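Local coordinates for carbohydrate oxidase (Microdochium nivale, PDB 3RJA), which oxidises the C1 hydroxyl of mono-, oligo- and polysaccharides to lactones with its FAD cofactor, reducing molecular oxygen to hydrogen peroxide, at residues G102-P108 with A198-T204; H140-G144 with A156-V160. All coordinates share one frame; numbering follows the deposited sequence.

Contact 1 (G102-P108 with A198-T204); sequences GIAHVEP and AVWKLAT
Val-106 and Trp-200 form a hydrogen-bonded pair of an antiparallel sheet: Trp-200 N reaches Val-106 O at 2.8 Å, and Val-106 N returns a bond to Trp-200 O. Ala-104 and Leu-202 repeat the exchange two residues along, with Ala-104 N to Leu-202 O at 2.9 Å. These four residues turn their side chains to the buried face. There Val-106 CG2 and Leu-202 CD1 meet at 4.1 Å, the two side chains crossing at about a right angle. Past the end of strand 103-106, Pro-108 packs on the other strand; its CA sits near the plane of the Trp-200 indole, at the CD1 edge, and its CD lies 3.3 Å from Ala-198 O.

The opposite face, with Ile-103, His-105, Lys-201 and Ala-203, is partly exposed and more loosely packed, its main contact being a CH-pi one: Lys-201 CG hangs 3.8 Å from the centroid of the His-105 ring, only 8° off the normal. The lysine runs extended beyond CG, which lays CD and CE over the CE1 side of the imidazole and carries NZ onward to a salt bridge with Glu-174. At the far end Gly-102 O takes the hydroxyl of Thr-204 on a lone pair, OG1 to O 2.6 Å, besides a weak bond from Thr-204 N.

In this sheet of the FAD-binding domain, strand 94-98 flanks 103-106 and strand 160-166 flanks 196-206, where Ala-198 and Val-199 both face Thr-164 in a classic beta bulge. Pro-108 itself touches the FAD. Helix 137-142 packs under the buried face: Ile-137 touches Val-106 and Trp-200, and Ser-138 OG bonds both Trp-200 NE1 and Pro-108 O.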
ATOM      1  N   GLY A 102      17.320 -14.506  10.432  1.00 16.45           N
ATOM      2  CA  GLY A 102      16.723 -13.161  10.413  1.00 16.52           C
ATOM      3  C   GLY A 102      15.241 -13.204  10.037  1.00 17.65           C
ATOM      4  O   GLY A 102      14.618 -12.154   9.771  1.00 17.18           O
ATOM      5  N   ILE A 103      14.671 -14.409   9.988  1.00 15.49           N
ATOM      6  CA  ILE A 103      13.268 -14.542   9.606  1.00 15.41           C
ATOM      7  C   ILE A 103      12.333 -14.432  10.812  1.00 15.41           C
ATOM      8  O   ILE A 103      12.575 -15.052  11.863  1.00 14.78           O
ATOM      9  CB  ILE A 103      13.016 -15.844   8.798  1.00 16.51           C
ATOM     10  CG1 ILE A 103      13.809 -15.794   7.475  1.00 16.79           C
ATOM     11  CG2 ILE A 103      11.546 -16.033   8.516  1.00 14.22           C
ATOM     12  CD1 ILE A 103      13.827 -17.133   6.696  1.00 17.00           C
ATOM     13  N   ALA A 104      11.265 -13.651  10.644  1.00 14.50           N
ATOM     14  CA  ALA A 104      10.242 -13.438  11.679  1.00 15.16           C
ATOM     15  C   ALA A 104       8.930 -14.013  11.211  1.00 15.45           C
ATOM     16  O   ALA A 104       8.591 -13.900  10.022  1.00 16.29           O
ATOM     17  CB  ALA A 104      10.042 -11.936  11.919  1.00 14.91           C
ATOM     18  N   HIS A 105       8.178 -14.601  12.136  1.00 13.25           N
ATOM     19  CA  HIS A 105       6.825 -15.043  11.832  1.00 12.95           C
ATOM     20  C   HIS A 105       5.911 -14.035  12.514  1.00 13.35           C
ATOM     21  O   HIS A 105       6.137 -13.702  13.686  1.00 11.65           O
ATOM     22  CB  HIS A 105       6.572 -16.469  12.331  1.00 14.98           C
ATOM     23  CG  HIS A 105       7.338 -17.511  11.577  1.00 18.62           C
ATOM     24  ND1 HIS A 105       6.917 -18.821  11.472  1.00 19.12           N
ATOM     25  CD2 HIS A 105       8.470 -17.421  10.832  1.00 19.92           C
ATOM     26  CE1 HIS A 105       7.778 -19.499  10.739  1.00 18.78           C
ATOM     27  NE2 HIS A 105       8.721 -18.673  10.327  1.00 19.84           N
ATOM     28  N   VAL A 106       4.919 -13.530  11.763  1.00 10.83           N
ATOM     29  CA  VAL A 106       4.063 -12.422  12.211  1.00 10.71           C
ATOM     30  C   VAL A 106       2.565 -12.663  11.986  1.00 10.34           C
ATOM     31  O   VAL A 106       2.133 -13.134  10.919  1.00 10.50           O
ATOM     32  CB  VAL A 106       4.493 -11.055  11.553  1.00 10.06           C
ATOM     33  CG1 VAL A 106       3.776  -9.855  12.229  1.00  8.86           C
ATOM     34  CG2 VAL A 106       6.029 -10.903  11.645  1.00  9.25           C
ATOM     35  N   GLU A 107       1.784 -12.335  13.002  1.00 10.25           N
ATOM     36  CA  GLU A 107       0.318 -12.410  12.941  1.00 11.20           C
ATOM     37  C   GLU A 107      -0.231 -11.345  11.983  1.00 10.86           C
ATOM     38  O   GLU A 107       0.431 -10.334  11.767  1.00 10.49           O
ATOM     39  CB  GLU A 107      -0.258 -12.267  14.356  1.00 11.98           C
ATOM     40  CG  GLU A 107      -0.149 -13.584  15.128  1.00 12.74           C
ATOM     41  CD  GLU A 107      -0.780 -13.542  16.522  1.00 13.17           C
ATOM     42  OE1 GLU A 107      -0.760 -12.497  17.205  1.00 12.57           O
ATOM     43  OE2 GLU A 107      -1.287 -14.583  16.936  1.00 14.18           O
ATOM     44  N   PRO A 108      -1.429 -11.575  11.406  1.00 10.40           N
ATOM     45  CA  PRO A 108      -1.876 -10.799  10.247  1.00  9.69           C
ATOM     46  C   PRO A 108      -2.573  -9.475  10.584  1.00 10.33           C
ATOM     47  O   PRO A 108      -3.023  -8.761   9.667  1.00  8.93           O
ATOM     48  CB  PRO A 108      -2.886 -11.742   9.566  1.00  9.81           C
ATOM     49  CG  PRO A 108      -3.458 -12.572  10.674  1.00  9.52           C
ATOM     50  CD  PRO A 108      -2.350 -12.696  11.718  1.00  9.78           C
ATOM     51  N   ALA A 198      -2.717 -16.097   7.508  1.00  9.20           N
ATOM     52  CA  ALA A 198      -2.805 -16.270   8.973  1.00  9.68           C
ATOM     53  C   ALA A 198      -1.445 -16.060   9.650  1.00 10.34           C
ATOM     54  O   ALA A 198      -1.388 -15.733  10.840  1.00 10.44           O
ATOM     55  CB  ALA A 198      -3.342 -17.691   9.316  1.00  9.22           C
ATOM     56  N   VAL A 199      -0.360 -16.273   8.899  1.00 10.33           N
ATOM     57  CA  VAL A 199       0.999 -15.961   9.387  1.00  9.87           C
ATOM     58  C   VAL A 199       1.819 -15.457   8.202  1.00  9.88           C
ATOM     59  O   VAL A 199       1.814 -16.085   7.119  1.00  9.30           O
ATOM     60  CB  VAL A 199       1.728 -17.209   9.990  1.00 10.07           C
ATOM     61  CG1 VAL A 199       3.126 -16.851  10.532  1.00  9.68           C
ATOM     62  CG2 VAL A 199       0.890 -17.884  11.093  1.00 10.95           C
ATOM     63  N   TRP A 200       2.514 -14.336   8.392  1.00 10.30           N
ATOM     64  CA  TRP A 200       3.532 -13.880   7.409  1.00 10.85           C
ATOM     65  C   TRP A 200       4.918 -14.324   7.850  1.00 11.29           C
ATOM     66  O   TRP A 200       5.291 -14.123   9.007  1.00 11.33           O
ATOM     67  CB  TRP A 200       3.528 -12.355   7.265  1.00 10.02           C
ATOM     68  CG  TRP A 200       2.241 -11.827   6.718  1.00 10.32           C
ATOM     69  CD1 TRP A 200       1.126 -11.434   7.427  1.00  9.94           C
ATOM     70  CD2 TRP A 200       1.916 -11.673   5.330  1.00 10.04           C
ATOM     71  NE1 TRP A 200       0.128 -11.054   6.546  1.00  9.61           N
ATOM     72  CE2 TRP A 200       0.595 -11.175   5.259  1.00  9.68           C
ATOM     73  CE3 TRP A 200       2.625 -11.899   4.139  1.00  9.58           C
ATOM     74  CZ2 TRP A 200      -0.050 -10.916   4.023  1.00  9.59           C
ATOM     75  CZ3 TRP A 200       1.999 -11.632   2.927  1.00  9.07           C
ATOM     76  CH2 TRP A 200       0.674 -11.145   2.874  1.00  8.98           C
ATOM     77  N   LYS A 201       5.699 -14.885   6.931  1.00 11.95           N
ATOM     78  CA  LYS A 201       7.095 -15.244   7.264  1.00 12.69           C
ATOM     79  C   LYS A 201       8.024 -14.319   6.508  1.00 11.39           C
ATOM     80  O   LYS A 201       8.031 -14.282   5.280  1.00  9.60           O
ATOM     81  CB  LYS A 201       7.357 -16.738   7.026  1.00 13.76           C
ATOM     82  CG  LYS A 201       6.260 -17.622   7.645  1.00 16.11           C
ATOM     83  CD  LYS A 201       6.451 -19.073   7.322  1.00 22.57           C
ATOM     84  CE  LYS A 201       5.272 -19.943   7.791  1.00 26.65           C
ATOM     85  NZ  LYS A 201       5.283 -21.257   7.003  1.00 28.17           N
ATOM     86  N   LEU A 202       8.788 -13.535   7.257  1.00 11.71           N
ATOM     87  CA  LEU A 202       9.418 -12.335   6.673  1.00 13.59           C
ATOM     88  C   LEU A 202      10.908 -12.280   6.915  1.00 14.39           C
ATOM     89  O   LEU A 202      11.333 -12.361   8.078  1.00 16.42           O
ATOM     90  CB  LEU A 202       8.792 -11.063   7.280  1.00 12.79           C
ATOM     91  CG  LEU A 202       7.267 -10.882   7.172  1.00 13.41           C
ATOM     92  CD1 LEU A 202       6.806  -9.546   7.843  1.00 11.92           C
ATOM     93  CD2 LEU A 202       6.806 -10.937   5.707  1.00 12.07           C
ATOM     94  N   ALA A 203      11.689 -12.106   5.846  1.00 12.91           N
ATOM     95  CA  ALA A 203      13.134 -11.860   5.965  1.00 14.16           C
ATOM     96  C   ALA A 203      13.316 -10.444   6.491  1.00 15.04           C
ATOM     97  O   ALA A 203      12.604  -9.537   6.053  1.00 17.73           O
ATOM     98  CB  ALA A 203      13.843 -11.989   4.578  1.00 11.59           C
ATOM     99  N   THR A 204      14.272 -10.247   7.399  1.00 15.09           N
ATOM    100  CA  THR A 204      14.554  -8.912   7.932  1.00 15.19           C
ATOM    101  C   THR A 204      16.023  -8.560   7.646  1.00 16.28           C
ATOM    102  O   THR A 204      16.801  -9.454   7.298  1.00 15.52           O
ATOM    103  CB  THR A 204      14.290  -8.829   9.452  1.00 15.11           C
ATOM    104  OG1 THR A 204      15.247  -9.648  10.161  1.00 14.50           O
ATOM    105  CG2 THR A 204      12.875  -9.281   9.770  1.00 13.18           C
TER

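Contact 2 (H140-G144 with A156-V160); sequences HFAHG and AVDSV. With FAD (flavin-adenine dinucleotide), chain B.
With CG beside its own backbone N (chi1 -77°), the Phe-141 ring swings off the helix under Ala-156, whereas His-140 holds CG opposite its N (chi1 -169°) and sends its imidazole toward the flavin. Ala-156 CB stands squarely over the centre of the Phe-141 phenyl ring, 3.5 Å from its centroid and 1° off the normal, a CH-pi contact with all six ring carbons at similar range. Val-160 CG2 comes in at the ring edge, 3.9 Å from Phe-141 CD2. Ser-159 OG lies near the ring plane too, 3.4 Å from Phe-141 CE2, and bonds back to Ala-156 O, which also accepts Ser-159 N: two bonds to one carbonyl oxygen, consistent with a well-held turn.

Within the FAD-binding domain, of the PCMH type, helix 137-142 thus backs onto the turn that leads into strand 160-166. Just beyond the helix, Gly-144 O accepts Val-157 N at 2.8 Å. Val-157 CG2 presses on Phe-141 O at 3.3 Å.

The cofactor lies beyond His-140: its ND1 and the ribityl O2' of FAD share a hydrogen bond of 2.9 Å, while Gly-130 N pairs with NE2, so both ring nitrogens are engaged, which should restrain the imidazole's rotation. His-143 CE1 approaches FAD O4B at 3.6 Å with its ring edge, and its NE2 bonds Ser-192 OG.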
ATOM      1  N   HIS A 140      -1.176  -4.452   3.183  1.00  8.78           N
ATOM      2  CA  HIS A 140       0.025  -3.774   2.690  1.00  9.07           C
ATOM      3  C   HIS A 140       0.950  -4.748   1.961  1.00  9.34           C
ATOM      4  O   HIS A 140       1.272  -4.540   0.780  1.00  9.12           O
ATOM      5  CB  HIS A 140       0.768  -3.122   3.861  1.00  8.43           C
ATOM      6  CG  HIS A 140       1.880  -2.185   3.468  1.00  8.02           C
ATOM      7  ND1 HIS A 140       1.645  -0.949   2.901  1.00  7.68           N
ATOM      8  CD2 HIS A 140       3.225  -2.273   3.645  1.00  7.38           C
ATOM      9  CE1 HIS A 140       2.801  -0.319   2.731  1.00  8.14           C
ATOM     10  NE2 HIS A 140       3.776  -1.114   3.153  1.00  7.92           N
ATOM     11  N   PHE A 141       1.360  -5.804   2.663  1.00  9.51           N
ATOM     12  CA  PHE A 141       2.310  -6.767   2.102  1.00 10.12           C
ATOM     13  C   PHE A 141       1.696  -7.591   0.955  1.00 10.48           C
ATOM     14  O   PHE A 141       2.397  -7.988   0.036  1.00 11.66           O
ATOM     15  CB  PHE A 141       2.838  -7.709   3.203  1.00 10.35           C
ATOM     16  CG  PHE A 141       3.895  -7.096   4.114  1.00 10.10           C
ATOM     17  CD1 PHE A 141       3.622  -5.960   4.906  1.00  9.68           C
ATOM     18  CD2 PHE A 141       5.162  -7.684   4.199  1.00 10.56           C
ATOM     19  CE1 PHE A 141       4.601  -5.433   5.754  1.00 10.00           C
ATOM     20  CE2 PHE A 141       6.154  -7.166   5.034  1.00  9.83           C
ATOM     21  CZ  PHE A 141       5.862  -6.037   5.835  1.00 10.01           C
ATOM     22  N   ALA A 142       0.391  -7.862   1.015  1.00 10.58           N
ATOM     23  CA  ALA A 142      -0.233  -8.732   0.008  1.00 10.04           C
ATOM     24  C   ALA A 142      -0.246  -8.101  -1.385  1.00 10.35           C
ATOM     25  O   ALA A 142      -0.481  -8.807  -2.386  1.00 10.03           O
ATOM     26  CB  ALA A 142      -1.663  -9.113   0.430  1.00  8.45           C
ATOM     27  N   HIS A 143      -0.063  -6.773  -1.438  1.00  9.92           N
ATOM     28  CA  HIS A 143      -0.245  -6.039  -2.690  1.00 10.70           C
ATOM     29  C   HIS A 143       0.968  -5.194  -3.072  1.00 10.64           C
ATOM     30  O   HIS A 143       0.902  -4.438  -4.024  1.00 10.95           O
ATOM     31  CB  HIS A 143      -1.542  -5.192  -2.678  1.00 10.47           C
ATOM     32  CG  HIS A 143      -2.772  -5.982  -2.326  1.00 10.61           C
ATOM     33  ND1 HIS A 143      -3.298  -6.023  -1.042  1.00 11.29           N
ATOM     34  CD2 HIS A 143      -3.534  -6.820  -3.074  1.00 10.21           C
ATOM     35  CE1 HIS A 143      -4.356  -6.820  -1.031  1.00 10.65           C
ATOM     36  NE2 HIS A 143      -4.506  -7.333  -2.249  1.00 10.51           N
ATOM     37  N   GLY A 144       2.082  -5.373  -2.365  1.00 10.57           N
ATOM     38  CA  GLY A 144       3.312  -4.617  -2.657  1.00 11.58           C
ATOM     39  C   GLY A 144       3.918  -3.992  -1.399  1.00 11.29           C
ATOM     40  O   GLY A 144       4.635  -4.674  -0.651  1.00 10.34           O
ATOM     41  N   ALA A 156       7.740  -4.159   0.620  1.00 10.87           N
ATOM     42  CA  ALA A 156       7.343  -4.982   1.755  1.00 11.52           C
ATOM     43  C   ALA A 156       7.147  -6.420   1.281  1.00 11.69           C
ATOM     44  O   ALA A 156       7.646  -7.344   1.906  1.00 12.67           O
ATOM     45  CB  ALA A 156       6.062  -4.425   2.438  1.00 11.34           C
ATOM     46  N   VAL A 157       6.444  -6.587   0.163  1.00 11.57           N
ATOM     47  CA  VAL A 157       6.195  -7.902  -0.420  1.00 11.54           C
ATOM     48  C   VAL A 157       7.487  -8.702  -0.702  1.00 11.63           C
ATOM     49  O   VAL A 157       7.487  -9.927  -0.602  1.00 11.42           O
ATOM     50  CB  VAL A 157       5.272  -7.837  -1.678  1.00 10.82           C
ATOM     51  CG1 VAL A 157       5.998  -7.290  -2.914  1.00 10.10           C
ATOM     52  CG2 VAL A 157       4.686  -9.207  -1.991  1.00  9.74           C
ATOM     53  N   ASP A 158       8.569  -8.004  -1.031  1.00 11.27           N
ATOM     54  CA  ASP A 158       9.847  -8.649  -1.307  1.00 11.56           C
ATOM     55  C   ASP A 158      10.529  -9.252  -0.058  1.00 12.33           C
ATOM     56  O   ASP A 158      11.434 -10.055  -0.195  1.00 12.12           O
ATOM     57  CB  ASP A 158      10.763  -7.665  -2.034  1.00 12.16           C
ATOM     58  CG  ASP A 158      10.217  -7.267  -3.406  1.00 12.77           C
ATOM     59  OD1 ASP A 158       9.598  -8.147  -4.071  1.00 12.50           O
ATOM     60  OD2 ASP A 158      10.387  -6.075  -3.796  1.00 12.90           O
ATOM     61  N   SER A 159      10.086  -8.893   1.148  1.00 11.15           N
ATOM     62  CA  SER A 159      10.581  -9.559   2.360  1.00 11.86           C
ATOM     63  C   SER A 159       9.890 -10.919   2.623  1.00 11.13           C
ATOM     64  O   SER A 159      10.318 -11.675   3.470  1.00 10.89           O
ATOM     65  CB  SER A 159      10.363  -8.646   3.590  1.00 11.90           C
ATOM     66  OG  SER A 159       9.003  -8.700   3.969  1.00 11.70           O
ATOM     67  N   VAL A 160       8.795 -11.196   1.924  1.00 11.75           N
ATOM     68  CA  VAL A 160       7.982 -12.374   2.210  1.00 12.21           C
ATOM     69  C   VAL A 160       8.669 -13.637   1.686  1.00 12.66           C
ATOM     70  O   VAL A 160       8.901 -13.774   0.469  1.00 14.18           O
ATOM     71  CB  VAL A 160       6.542 -12.245   1.599  1.00 12.02           C
ATOM     72  CG1 VAL A 160       5.703 -13.487   1.879  1.00 10.46           C
ATOM     73  CG2 VAL A 160       5.817 -10.951   2.092  1.00 10.59           C
TER
HETATM   74  PA  FAD B 501      -7.398  -3.622   4.924  1.00  9.18           P
HETATM   75  O1A FAD B 501      -7.609  -4.300   6.252  1.00  9.44           O
HETATM   76  O2A FAD B 501      -8.449  -2.608   4.554  1.00  8.50           O
HETATM   77  O5B FAD B 501      -7.333  -4.742   3.776  1.00  9.51           O
HETATM   78  C5B FAD B 501      -6.882  -4.389   2.473  1.00  8.98           C
HETATM   79  C4B FAD B 501      -7.160  -5.567   1.523  1.00  9.00           C
HETATM   80  O4B FAD B 501      -6.385  -6.698   1.922  1.00  8.24           O
HETATM   81  C3B FAD B 501      -8.620  -6.015   1.540  1.00  9.12           C
HETATM   82  O3B FAD B 501      -8.936  -6.593   0.271  1.00 11.12           O
HETATM   83  C2B FAD B 501      -8.582  -7.130   2.580  1.00  9.41           C
HETATM   84  O2B FAD B 501      -9.630  -8.069   2.529  1.00  8.87           O
HETATM   85  C1B FAD B 501      -7.234  -7.760   2.261  1.00  9.05           C
HETATM   86  N9A FAD B 501      -6.701  -8.437   3.439  1.00  9.38           N
HETATM   87  C8A FAD B 501      -6.595  -7.947   4.737  1.00  9.97           C
HETATM   88  N7A FAD B 501      -6.038  -8.932   5.492  1.00 10.42           N
HETATM   89  C5A FAD B 501      -5.778  -9.991   4.709  1.00  9.47           C
HETATM   90  C6A FAD B 501      -5.221 -11.244   4.986  1.00 10.31           C
HETATM   91  N6A FAD B 501      -4.810 -11.561   6.234  1.00  9.02           N
HETATM   92  N1A FAD B 501      -5.071 -12.132   3.934  1.00  9.14           N
HETATM   93  C2A FAD B 501      -5.505 -11.803   2.654  1.00  9.90           C
HETATM   94  N3A FAD B 501      -6.091 -10.583   2.385  1.00  9.60           N
HETATM   95  C4A FAD B 501      -6.206  -9.694   3.411  1.00  9.58           C
HETATM   96  N1  FAD B 501       0.766   2.211   0.759  1.00 15.10           N
HETATM   97  C2  FAD B 501       2.105   2.086   0.373  1.00 16.31           C
HETATM   98  O2  FAD B 501       2.464   1.249  -0.463  1.00 12.78           O
HETATM   99  N3  FAD B 501       3.031   2.901   1.019  1.00 16.29           N
HETATM  100  C4  FAD B 501       2.753   3.739   2.082  1.00 16.18           C
HETATM  101  O4  FAD B 501       3.666   4.350   2.682  1.00 16.32           O
HETATM  102  C4X FAD B 501       1.303   3.881   2.421  1.00 14.93           C
HETATM  103  N5  FAD B 501       0.929   4.675   3.410  1.00 15.77           N
HETATM  104  C5X FAD B 501      -0.383   4.748   3.819  1.00 13.64           C
HETATM  105  C6  FAD B 501      -0.752   5.533   4.941  1.00 13.59           C
HETATM  106  C7  FAD B 501      -2.040   5.506   5.441  1.00 11.50           C
HETATM  107  C7M FAD B 501      -2.434   6.376   6.653  1.00 11.85           C
HETATM  108  C8  FAD B 501      -2.965   4.583   4.896  1.00 11.94           C
HETATM  109  C8M FAD B 501      -4.383   4.497   5.426  1.00 10.63           C
HETATM  110  C9  FAD B 501      -2.642   3.859   3.759  1.00 12.62           C
HETATM  111  C9A FAD B 501      -1.344   3.905   3.212  1.00 13.63           C
HETATM  112  N10 FAD B 501      -0.943   3.071   2.141  1.00 14.02           N
HETATM  113  C10 FAD B 501       0.359   3.103   1.664  1.00 14.89           C
HETATM  114  C1' FAD B 501      -1.960   2.188   1.481  1.00 13.44           C
HETATM  115  C2' FAD B 501      -1.904   0.782   2.063  1.00 12.43           C
HETATM  116  O2' FAD B 501      -0.749   0.116   1.569  1.00 13.88           O
HETATM  117  C3' FAD B 501      -3.121  -0.004   1.629  1.00 11.71           C
HETATM  118  O3' FAD B 501      -4.298   0.706   1.949  1.00 11.43           O
HETATM  119  C4' FAD B 501      -3.106  -1.389   2.296  1.00 11.75           C
HETATM  120  O4' FAD B 501      -3.820  -2.286   1.501  1.00 10.13           O
HETATM  121  C5' FAD B 501      -3.669  -1.339   3.719  1.00 10.36           C
HETATM  122  O5' FAD B 501      -3.609  -2.616   4.293  1.00 11.29           O
HETATM  123  P   FAD B 501      -4.597  -2.956   5.537  1.00 10.43           P
HETATM  124  O1P FAD B 501      -4.309  -4.327   6.071  1.00 10.64           O
HETATM  125  O2P FAD B 501      -4.479  -1.858   6.596  1.00  9.59           O
HETATM  126  O3P FAD B 501      -6.008  -2.822   4.794  1.00  9.17           O

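How the contacts relate
From the N terminus, the chain lays down strand 103-106, passes through helix 112-123 and enters helix 137-142. Contact 2 then closes a short loop, with 11 residues between its segments, as the turn before strand 160-166 comes back to the end of that helix. After strands 160-166 and 172-176 and helix 181-190, strand 196-206 returns beside 103-106, and contact 1 closes a larger loop of 89 intervening residues in which contact 2 is nested. The contact centres are 11 Å apart, and the two contacts touch at Leu-202, which packs on Phe-141, Ser-159 and Val-160. Ala-203 N probably hydrogen-bonds Ser-159 O. The antiparallel sheet is thereby joined to the helix whose His-140 binds the FAD.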